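Local coordinates for cystathionine beta-lyases/cystathionine gamma-synthases (PDB 5X5H), which probably catalyses the pyridoxal 5'-phosphate-dependent condensation of O-succinyl-L-homoserine with L-cysteine to L,L-cystathionine and succinate, a step of methionine biosynthesis, at residues 88-93 and 144-149; 97-102 and 139-144; 270-275 and 381-386. All blocks are in the same frame, centred on the assembly; numbering follows the deposited sequence.

Contact 1 (88-93 and 144-149); sequences ILFRII and TKLIWV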
loop_
_atom_site.group_PDB
_atom_site.type_symbol
_atom_site.label_atom_id
_atom_site.label_comp_id
_atom_site.label_asym_id
_atom_site.label_seq_id
_atom_site.Cartn_x
_atom_site.Cartn_y
_atom_site.Cartn_z
ATOM N N ILE A 88 -10.503 23.978 6.717
ATOM C CA ILE A 88 -10.824 23.731 8.135
ATOM C C ILE A 88 -10.335 24.869 8.983
ATOM O O ILE A 88 -11.109 25.343 9.863
ATOM C CB ILE A 88 -10.179 22.406 8.621
ATOM C CG1 ILE A 88 -10.816 21.181 7.957
ATOM C CG2 ILE A 88 -10.326 22.288 10.139
ATOM C CD1 ILE A 88 -12.301 21.024 8.126
ATOM N N LEU A 89 -9.115 25.379 8.794
ATOM C CA LEU A 89 -8.637 26.454 9.636
ATOM C C LEU A 89 -9.490 27.685 9.409
ATOM O O LEU A 89 -9.896 28.395 10.373
ATOM C CB LEU A 89 -7.123 26.708 9.382
ATOM C CG LEU A 89 -6.149 27.306 10.316
ATOM C CD1 LEU A 89 -6.357 26.927 11.747
ATOM C CD2 LEU A 89 -4.802 27.113 9.652
ATOM N N PHE A 90 -9.903 27.992 8.196
ATOM C CA PHE A 90 -10.766 29.092 7.872
ATOM C C PHE A 90 -12.082 28.954 8.670
ATOM O O PHE A 90 -12.658 29.936 9.198
ATOM C CB PHE A 90 -11.129 29.273 6.395
ATOM C CG PHE A 90 -10.062 29.824 5.495
ATOM C CD1 PHE A 90 -8.840 30.294 5.911
ATOM C CD2 PHE A 90 -10.294 29.772 4.158
ATOM C CE1 PHE A 90 -7.873 30.779 4.976
ATOM C CE2 PHE A 90 -9.358 30.260 3.248
ATOM C CZ PHE A 90 -8.200 30.766 3.688
ATOM N N ARG A 91 -12.673 27.750 8.690
ATOM C CA ARG A 91 -13.969 27.520 9.307
ATOM C C ARG A 91 -13.894 27.612 10.770
ATOM O O ARG A 91 -14.966 27.847 11.361
ATOM C CB ARG A 91 -14.544 26.171 8.778
ATOM C CG ARG A 91 -14.901 26.328 7.321
ATOM C CD ARG A 91 -15.016 24.941 6.721
ATOM N NE ARG A 91 -16.348 24.470 6.958
ATOM C CZ ARG A 91 -16.820 23.297 6.567
ATOM N NH1 ARG A 91 -16.041 22.472 5.922
ATOM N NH2 ARG A 91 -18.107 23.073 6.689
ATOM N N ILE A 92 -12.775 27.354 11.378
ATOM C CA ILE A 92 -12.596 27.504 12.827
ATOM C C ILE A 92 -12.478 29.004 13.190
ATOM O O ILE A 92 -13.108 29.506 14.107
ATOM C CB ILE A 92 -11.374 26.754 13.303
ATOM C CG1 ILE A 92 -11.678 25.259 13.201
ATOM C CG2 ILE A 92 -10.985 27.125 14.732
ATOM C CD1 ILE A 92 -10.450 24.421 13.321
ATOM N N ILE A 93 -11.663 29.734 12.433
ATOM C CA ILE A 93 -11.282 31.093 12.805
ATOM C C ILE A 93 -12.362 32.066 12.371
ATOM O O ILE A 93 -12.520 33.100 13.090
ATOM C CB ILE A 93 -9.927 31.416 12.209
ATOM C CG1 ILE A 93 -8.856 30.590 12.895
ATOM C CG2 ILE A 93 -9.550 32.925 12.437
ATOM C CD1 ILE A 93 -7.480 30.677 12.345
ATOM N N THR A 144 -11.591 41.954 11.753
ATOM C CA THR A 144 -10.479 41.103 11.183
ATOM C C THR A 144 -10.238 40.037 12.180
ATOM O O THR A 144 -9.815 40.299 13.279
ATOM C CB THR A 144 -9.244 41.906 10.942
ATOM O OG1 THR A 144 -9.583 42.959 9.984
ATOM C CG2 THR A 144 -8.139 40.984 10.261
ATOM N N LYS A 145 -10.375 38.758 11.733
ATOM C CA LYS A 145 -10.038 37.589 12.575
ATOM C C LYS A 145 -8.831 36.826 12.125
ATOM O O LYS A 145 -8.259 36.060 12.880
ATOM C CB LYS A 145 -11.261 36.647 12.601
ATOM C CG LYS A 145 -12.515 37.257 13.153
ATOM C CD LYS A 145 -12.332 37.622 14.617
ATOM C CE LYS A 145 -13.695 37.767 15.264
ATOM N NZ LYS A 145 -14.182 38.995 14.778
ATOM N N LEU A 146 -8.319 37.132 10.930
ATOM C CA LEU A 146 -7.254 36.311 10.321
ATOM C C LEU A 146 -6.384 37.185 9.455
ATOM O O LEU A 146 -6.902 37.886 8.558
ATOM C CB LEU A 146 -7.938 35.220 9.493
ATOM C CG LEU A 146 -6.994 34.203 8.844
ATOM C CD1 LEU A 146 -6.040 33.518 9.782
ATOM C CD2 LEU A 146 -7.908 33.192 8.102
ATOM N N ILE A 147 -5.109 37.062 9.649
ATOM C CA ILE A 147 -4.080 37.561 8.676
ATOM C C ILE A 147 -3.384 36.290 8.131
ATOM O O ILE A 147 -2.829 35.508 8.942
ATOM C CB ILE A 147 -3.079 38.480 9.353
ATOM C CG1 ILE A 147 -3.830 39.646 10.071
ATOM C CG2 ILE A 147 -2.033 39.026 8.351
ATOM C CD1 ILE A 147 -2.896 40.511 10.869
ATOM N N TRP A 148 -3.461 36.087 6.836
ATOM C CA TRP A 148 -2.939 34.907 6.160
ATOM C C TRP A 148 -1.654 35.255 5.435
ATOM O O TRP A 148 -1.694 36.109 4.508
ATOM C CB TRP A 148 -3.969 34.377 5.180
ATOM C CG TRP A 148 -3.550 33.039 4.635
ATOM C CD1 TRP A 148 -2.849 32.774 3.499
ATOM C CD2 TRP A 148 -3.838 31.793 5.265
ATOM N NE1 TRP A 148 -2.707 31.399 3.354
ATOM C CE2 TRP A 148 -3.266 30.805 4.459
ATOM C CE3 TRP A 148 -4.563 31.430 6.416
ATOM C CZ2 TRP A 148 -3.431 29.440 4.753
ATOM C CZ3 TRP A 148 -4.695 30.034 6.732
ATOM C CH2 TRP A 148 -4.138 29.088 5.866
ATOM N N VAL A 149 -0.548 34.686 5.857
ATOM C CA VAL A 149 0.746 35.018 5.292
ATOM C C VAL A 149 1.348 33.763 4.640
ATOM O O VAL A 149 1.398 32.710 5.335
ATOM C CB VAL A 149 1.679 35.596 6.365
ATOM C CG1 VAL A 149 3.138 35.608 5.926
ATOM C CG2 VAL A 149 1.186 37.052 6.718
#
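Phe90 and Trp148 form a T-shaped aromatic pair. The edge of the Phe90 ring meets a face of the six-membered ring of Trp148. The ring centroids are 5.2 Å apart and the planes stand at 74°. Phe90 CE1 does the touching, 3.7 Å from Trp148 CE3, and lies off the ring centre, toward the rim. The indole reaches the helix because its CG is anti to the backbone N (chi1 -171°). On helix 108-118, Phe118 makes a further edge-to-face pair with Phe90.

Aliphatic side chains fill in round the two rings. Leu89 CD2 touches the same indole at CZ3, 4.1 Å away. Leu146 sends CD2 to Phe90 CD1 at 3.8 Å, and the two side chains cross at about a right angle. Ile93 and Leu146 make the one purely aliphatic pair. Ile93 CG2 lies 4.1 Å from Leu146 CB, and the CD1 atoms of the two residues also meet. Val177 of the adjacent strand 175-179 touches Leu89, Leu146 and Trp148.

Helix 82-93 packs here on strand 144-150 of the seven-stranded mixed sheet. This sheet is the core of the large PLP-binding domain of fold-type I enzymes. The axes of segments 88-93 and 144-149 run close to antiparallel, at 154°, with a closest approach of 9.1 Å. The same helix begins beside the cofactor, where Gly82 and Met83 belong to the pyridoxal phosphate pocket. The side chain of Trp148 is about 7 Å from the bound cofactor.

At the C-terminal end of the helix the CA atoms come nearest, at Ile93 and Lys145. Ile93 CG2 sits 3.4 Å from Lys145 O. The aliphatic start of Lys145 lies near Ile93 O, but its chain bends away and NZ forms a salt bridge with Asp98.

Contact 2 (97-102 and 139-144); sequences GDHIVL and AIKDNT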
loop_
_atom_site.group_PDB
_atom_site.type_symbol
_atom_site.label_atom_id
_atom_site.label_comp_id
_atom_site.label_asym_id
_atom_site.label_seq_id
_atom_site.Cartn_x
_atom_site.Cartn_y
_atom_site.Cartn_z
ATOM N N GLY A 97 -19.593 37.550 8.552
ATOM C CA GLY A 97 -19.324 38.867 9.099
ATOM C C GLY A 97 -17.885 39.156 9.459
ATOM O O GLY A 97 -17.545 40.285 9.885
ATOM N N ASP A 98 -16.981 38.172 9.487
ATOM C CA ASP A 98 -15.607 38.365 9.814
ATOM C C ASP A 98 -14.791 38.691 8.516
ATOM O O ASP A 98 -15.289 38.580 7.445
ATOM C CB ASP A 98 -15.066 37.041 10.398
ATOM C CG ASP A 98 -15.539 36.764 11.793
ATOM O OD1 ASP A 98 -16.013 37.686 12.485
ATOM O OD2 ASP A 98 -15.437 35.564 12.238
ATOM N N HIS A 99 -13.608 39.155 8.721
ATOM C CA HIS A 99 -12.694 39.597 7.687
ATOM C C HIS A 99 -11.348 38.989 7.767
ATOM O O HIS A 99 -10.809 38.713 8.835
ATOM C CB HIS A 99 -12.634 41.176 7.834
ATOM C CG HIS A 99 -11.694 41.881 6.934
ATOM N ND1 HIS A 99 -10.510 42.374 7.392
ATOM C CD2 HIS A 99 -11.840 42.291 5.644
ATOM C CE1 HIS A 99 -9.910 42.993 6.389
ATOM N NE2 HIS A 99 -10.688 42.983 5.341
ATOM N N ILE A 100 -10.777 38.749 6.607
ATOM C CA ILE A 100 -9.401 38.274 6.403
ATOM C C ILE A 100 -8.482 39.313 5.702
ATOM O O ILE A 100 -8.967 39.901 4.666
ATOM C CB ILE A 100 -9.384 37.067 5.449
ATOM C CG1 ILE A 100 -10.372 36.057 5.772
ATOM C CG2 ILE A 100 -7.945 36.478 5.375
ATOM C CD1 ILE A 100 -10.534 35.041 4.665
ATOM N N VAL A 101 -7.284 39.472 6.141
ATOM C CA VAL A 101 -6.229 40.188 5.422
ATOM C C VAL A 101 -5.373 39.097 4.746
ATOM O O VAL A 101 -4.862 38.182 5.458
ATOM C CB VAL A 101 -5.406 41.065 6.324
ATOM C CG1 VAL A 101 -4.282 41.751 5.545
ATOM C CG2 VAL A 101 -6.303 42.122 6.993
ATOM N N LEU A 102 -5.209 39.166 3.425
ATOM C CA LEU A 102 -4.473 38.235 2.589
ATOM C C LEU A 102 -3.431 38.968 1.802
ATOM O O LEU A 102 -3.576 40.141 1.498
ATOM C CB LEU A 102 -5.497 37.603 1.550
ATOM C CG LEU A 102 -5.098 36.683 0.414
ATOM C CD1 LEU A 102 -4.806 35.332 1.118
ATOM C CD2 LEU A 102 -6.089 36.487 -0.717
ATOM N N ALA A 139 -4.903 47.616 7.010
ATOM C CA ALA A 139 -5.978 46.846 6.573
ATOM C C ALA A 139 -6.773 46.088 7.674
ATOM O O ALA A 139 -7.844 45.564 7.344
ATOM C CB ALA A 139 -5.458 45.832 5.584
ATOM N N ILE A 140 -6.193 46.042 8.842
ATOM C CA ILE A 140 -6.841 45.390 10.016
ATOM C C ILE A 140 -8.025 46.249 10.476
ATOM O O ILE A 140 -7.799 47.495 10.664
ATOM C CB ILE A 140 -5.873 45.191 11.140
ATOM C CG1 ILE A 140 -4.678 44.279 10.732
ATOM C CG2 ILE A 140 -6.576 44.662 12.404
ATOM C CD1 ILE A 140 -3.578 44.182 11.719
ATOM N N LYS A 141 -9.205 45.658 10.513
ATOM C CA LYS A 141 -10.466 46.278 10.976
ATOM C C LYS A 141 -10.933 45.574 12.265
ATOM O O LYS A 141 -10.326 44.612 12.727
ATOM C CB LYS A 141 -11.525 46.114 9.892
ATOM C CG LYS A 141 -11.122 46.575 8.490
ATOM C CD LYS A 141 -12.279 46.635 7.575
ATOM C CE LYS A 141 -12.861 45.273 7.289
ATOM N NZ LYS A 141 -14.076 45.307 6.480
ATOM N N ASP A 142 -11.995 46.088 12.846
ATOM C CA ASP A 142 -12.465 45.554 14.106
ATOM C C ASP A 142 -12.992 44.135 13.952
ATOM O O ASP A 142 -12.832 43.361 14.888
ATOM C CB ASP A 142 -13.601 46.447 14.554
ATOM C CG ASP A 142 -13.107 47.731 15.202
ATOM O OD1 ASP A 142 -11.907 47.905 15.483
ATOM O OD2 ASP A 142 -13.967 48.584 15.450
ATOM N N ASN A 143 -13.415 43.803 12.762
ATOM C CA ASN A 143 -13.898 42.456 12.436
ATOM C C ASN A 143 -12.816 41.497 11.846
ATOM O O ASN A 143 -13.178 40.393 11.463
ATOM C CB ASN A 143 -15.154 42.415 11.649
ATOM C CG ASN A 143 -15.063 42.952 10.250
ATOM O OD1 ASN A 143 -14.206 43.894 10.049
ATOM N ND2 ASN A 143 -15.844 42.456 9.273
ATOM N N THR A 144 -11.591 41.954 11.753
ATOM C CA THR A 144 -10.479 41.103 11.183
ATOM C C THR A 144 -10.238 40.037 12.180
ATOM O O THR A 144 -9.815 40.299 13.279
ATOM C CB THR A 144 -9.244 41.906 10.942
ATOM O OG1 THR A 144 -9.583 42.959 9.984
ATOM C CG2 THR A 144 -8.139 40.984 10.261
#
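His99 lies with one ring face under Lys141 and its ND1 against Thr144. Lys141 CE sits almost straight above the ring, 3.5 Å from the centroid and 8° off the normal. This is a CH-pi contact, and the lysine chain crosses the histidine at about a right angle. Its NZ goes on to a salt bridge with Glu124 OE1.

Thr144 lies beside His99, pointing the same way. Its OG1 is near the ring plane, in a 2.8 Å hydrogen bond with His99 ND1. OG1 also accepts from Lys141 N, so the hydroxyl ties the type I turn 141-144 to the ring. The other ring nitrogen, NE2, bonds Thr126 OG1. Bonds at both nitrogens fix the rotation of the imidazole.

Asn143 has its CG between the backbone N and the carbonyl carbon (chi1 67°). Its ND2 thereby reaches Gly97 O at 2.8 Å, nearly straight at 174°. This acceptor lies in the amide plane. ND2 also bonds Glu124 OE1, the oxygen that takes Lys141 NZ. His99 N bonds Asn143 O at 3.0 Å, coming from above the carbonyl plane. Val101 CG2 rests on Thr144 CG2, 3.9 Å away.

His99 and Thr144 pair in parallel where strand 144-150 starts beside strand 99-103. The loop after helix 133-139 leads into this pairing, and strand 124-128 flanks 99-103 on its other side.

Contact 3 (270-275 and 381-386); sequences EFLDSR and QALNNL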
loop_
_atom_site.group_PDB
_atom_site.type_symbol
_atom_site.label_atom_id
_atom_site.label_comp_id
_atom_site.label_asym_id
_atom_site.label_seq_id
_atom_site.Cartn_x
_atom_site.Cartn_y
_atom_site.Cartn_z
ATOM N N GLU A 270 22.353 31.483 -9.212
ATOM C CA GLU A 270 23.579 32.262 -9.576
ATOM C C GLU A 270 23.739 32.082 -11.045
ATOM O O GLU A 270 24.012 33.105 -11.788
ATOM C CB GLU A 270 24.777 31.678 -8.794
ATOM C CG GLU A 270 26.157 32.178 -9.167
ATOM C CD GLU A 270 27.215 31.484 -8.285
ATOM O OE1 GLU A 270 27.545 30.296 -8.564
ATOM O OE2 GLU A 270 27.617 32.100 -7.257
ATOM N N PHE A 271 23.626 30.911 -11.647
ATOM C CA PHE A 271 23.843 30.745 -13.088
ATOM C C PHE A 271 22.789 31.569 -13.858
ATOM O O PHE A 271 23.119 32.288 -14.828
ATOM C CB PHE A 271 23.705 29.270 -13.499
ATOM C CG PHE A 271 23.762 29.070 -14.930
ATOM C CD1 PHE A 271 24.963 29.281 -15.585
ATOM C CD2 PHE A 271 22.744 28.638 -15.636
ATOM C CE1 PHE A 271 25.034 29.121 -16.979
ATOM C CE2 PHE A 271 22.769 28.485 -17.034
ATOM C CZ PHE A 271 23.954 28.723 -17.705
ATOM N N LEU A 272 21.527 31.564 -13.498
ATOM C CA LEU A 272 20.481 32.295 -14.183
ATOM C C LEU A 272 20.762 33.758 -14.124
ATOM O O LEU A 272 20.467 34.460 -15.127
ATOM C CB LEU A 272 19.048 31.966 -13.653
ATOM C CG LEU A 272 18.564 30.579 -13.932
ATOM C CD1 LEU A 272 17.454 30.249 -12.908
ATOM C CD2 LEU A 272 18.109 30.408 -15.388
ATOM N N ASP A 273 21.295 34.233 -13.028
ATOM C CA ASP A 273 21.560 35.683 -12.815
ATOM C C ASP A 273 22.685 36.154 -13.725
ATOM O O ASP A 273 22.801 37.387 -13.891
ATOM C CB ASP A 273 21.840 36.039 -11.381
ATOM C CG ASP A 273 21.046 37.263 -10.929
ATOM O OD1 ASP A 273 20.104 37.718 -11.619
ATOM O OD2 ASP A 273 21.306 37.722 -9.829
ATOM N N SER A 274 23.380 35.255 -14.382
ATOM C CA SER A 274 24.488 35.665 -15.303
ATOM C C SER A 274 24.027 35.671 -16.717
ATOM O O SER A 274 24.847 35.985 -17.655
ATOM C CB SER A 274 25.631 34.666 -15.135
ATOM O OG SER A 274 25.321 33.402 -15.813
ATOM N N ARG A 275 22.790 35.340 -17.034
ATOM C CA ARG A 275 22.368 35.124 -18.415
ATOM C C ARG A 275 21.486 36.260 -18.919
ATOM O O ARG A 275 20.542 36.671 -18.277
ATOM C CB ARG A 275 21.614 33.790 -18.479
ATOM C CG ARG A 275 22.544 32.594 -18.265
ATOM C CD ARG A 275 23.492 32.346 -19.386
ATOM N NE ARG A 275 22.817 32.026 -20.618
ATOM C CZ ARG A 275 23.177 31.111 -21.527
ATOM N NH1 ARG A 275 24.219 30.324 -21.372
ATOM N NH2 ARG A 275 22.472 31.036 -22.614
ATOM N N GLN A 381 21.325 24.356 -21.805
ATOM C CA GLN A 381 20.847 23.956 -23.119
ATOM C C GLN A 381 19.466 24.498 -23.420
ATOM O O GLN A 381 19.158 24.957 -24.555
ATOM C CB GLN A 381 21.012 22.460 -23.379
ATOM C CG GLN A 381 20.009 21.592 -22.559
ATOM C CD GLN A 381 18.674 21.484 -23.154
ATOM O OE1 GLN A 381 18.522 21.593 -24.392
ATOM N NE2 GLN A 381 17.621 21.254 -22.335
ATOM N N ALA A 382 18.612 24.603 -22.403
ATOM C CA ALA A 382 17.289 25.121 -22.630
ATOM C C ALA A 382 17.336 26.602 -22.931
ATOM O O ALA A 382 16.626 27.081 -23.859
ATOM C CB ALA A 382 16.399 24.877 -21.415
ATOM N N LEU A 383 18.198 27.373 -22.274
ATOM C CA LEU A 383 18.380 28.796 -22.474
ATOM C C LEU A 383 18.916 28.922 -23.923
ATOM O O LEU A 383 18.523 29.857 -24.590
ATOM C CB LEU A 383 19.309 29.486 -21.538
ATOM C CG LEU A 383 18.788 29.595 -20.090
ATOM C CD1 LEU A 383 19.928 30.123 -19.243
ATOM C CD2 LEU A 383 17.551 30.427 -19.955
ATOM N N ASN A 384 19.832 28.053 -24.329
ATOM C CA ASN A 384 20.411 28.167 -25.701
ATOM C C ASN A 384 19.404 27.844 -26.786
ATOM O O ASN A 384 19.572 28.395 -27.914
ATOM C CB ASN A 384 21.692 27.367 -25.829
ATOM C CG ASN A 384 22.880 27.948 -25.051
ATOM O OD1 ASN A 384 22.891 29.099 -24.633
ATOM N ND2 ASN A 384 23.835 27.119 -24.712
ATOM N N ASN A 385 18.334 27.126 -26.488
ATOM C CA ASN A 385 17.198 26.787 -27.389
ATOM C C ASN A 385 16.257 27.954 -27.622
ATOM O O ASN A 385 15.287 27.845 -28.422
ATOM C CB ASN A 385 16.382 25.558 -26.956
ATOM C CG ASN A 385 15.733 24.792 -28.135
ATOM O OD1 ASN A 385 16.294 24.713 -29.222
ATOM N ND2 ASN A 385 14.559 24.212 -27.900
ATOM N N LEU A 386 16.519 29.093 -26.996
ATOM C CA LEU A 386 15.637 30.233 -27.139
ATOM C C LEU A 386 16.087 31.114 -28.352
ATOM O O LEU A 386 15.310 31.941 -28.823
ATOM C CB LEU A 386 15.602 31.102 -25.856
ATOM C CG LEU A 386 15.080 30.472 -24.510
ATOM C CD1 LEU A 386 14.898 31.426 -23.352
ATOM C CD2 LEU A 386 13.786 29.731 -24.647
HETATM O O HOH W 1 25.855 28.509 -23.104
#
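Bends at chi2 (-70°) and chi3 (-63°) fold the Arg275 chain across Leu383 and bring its guanidinium to Asn384. The Asn384 amide turns to meet it, with CG beside the backbone N and anti to the carbonyl carbon. Arg275 NH2 donates to Asn384 OD1 at 2.8 Å, almost straight at 172°. The oxygen lies at the guanidinium edge, near its plane. A water closes a second link, accepting from Arg275 NH1 at 3.0 Å and from Asn384 ND2 at 2.9 Å. NH2 also forms a salt bridge with Glu277.

The contact joins the end of helix 254-273 to the end of helix 372-384, the last helix of the chain. Both ends lie by strand 305-310 of the five-stranded sheet, in the smaller C-terminal domain of this fold.

Leu383 packs between them. Its CD1 lies over a guanidinium face, 3.7 Å from Arg275 NE. The same methyl touches Phe271 CE2 at 4.0 Å and Leu272 CD2 at 4.3 Å. One face of the Phe271 ring carries Arg275 CG. Phe310 and Phe320 also pack on Leu383.

From the N terminus, helix 82-93 comes first and opens contact 1. Strand 99-103 follows directly and opens contact 2. The chain then runs through helix 108-118, strand 124-128 and helix 133-139. Segment 139-144 closes contact 2, and 144-149 closes contact 1, so the smaller loop is nested within the larger. The two share Thr144 and belong to the seven-stranded sheet, where the backbones of Leu146 and Trp148 probably hydrogen-bond to that of Val101. Contact 3 comes later in series. It ties the ends of helices 254-273 and 372-384 beside the five-stranded sheet. Its centre is about 41 Å from that of contact 1 and about 44 Å from that of contact 2.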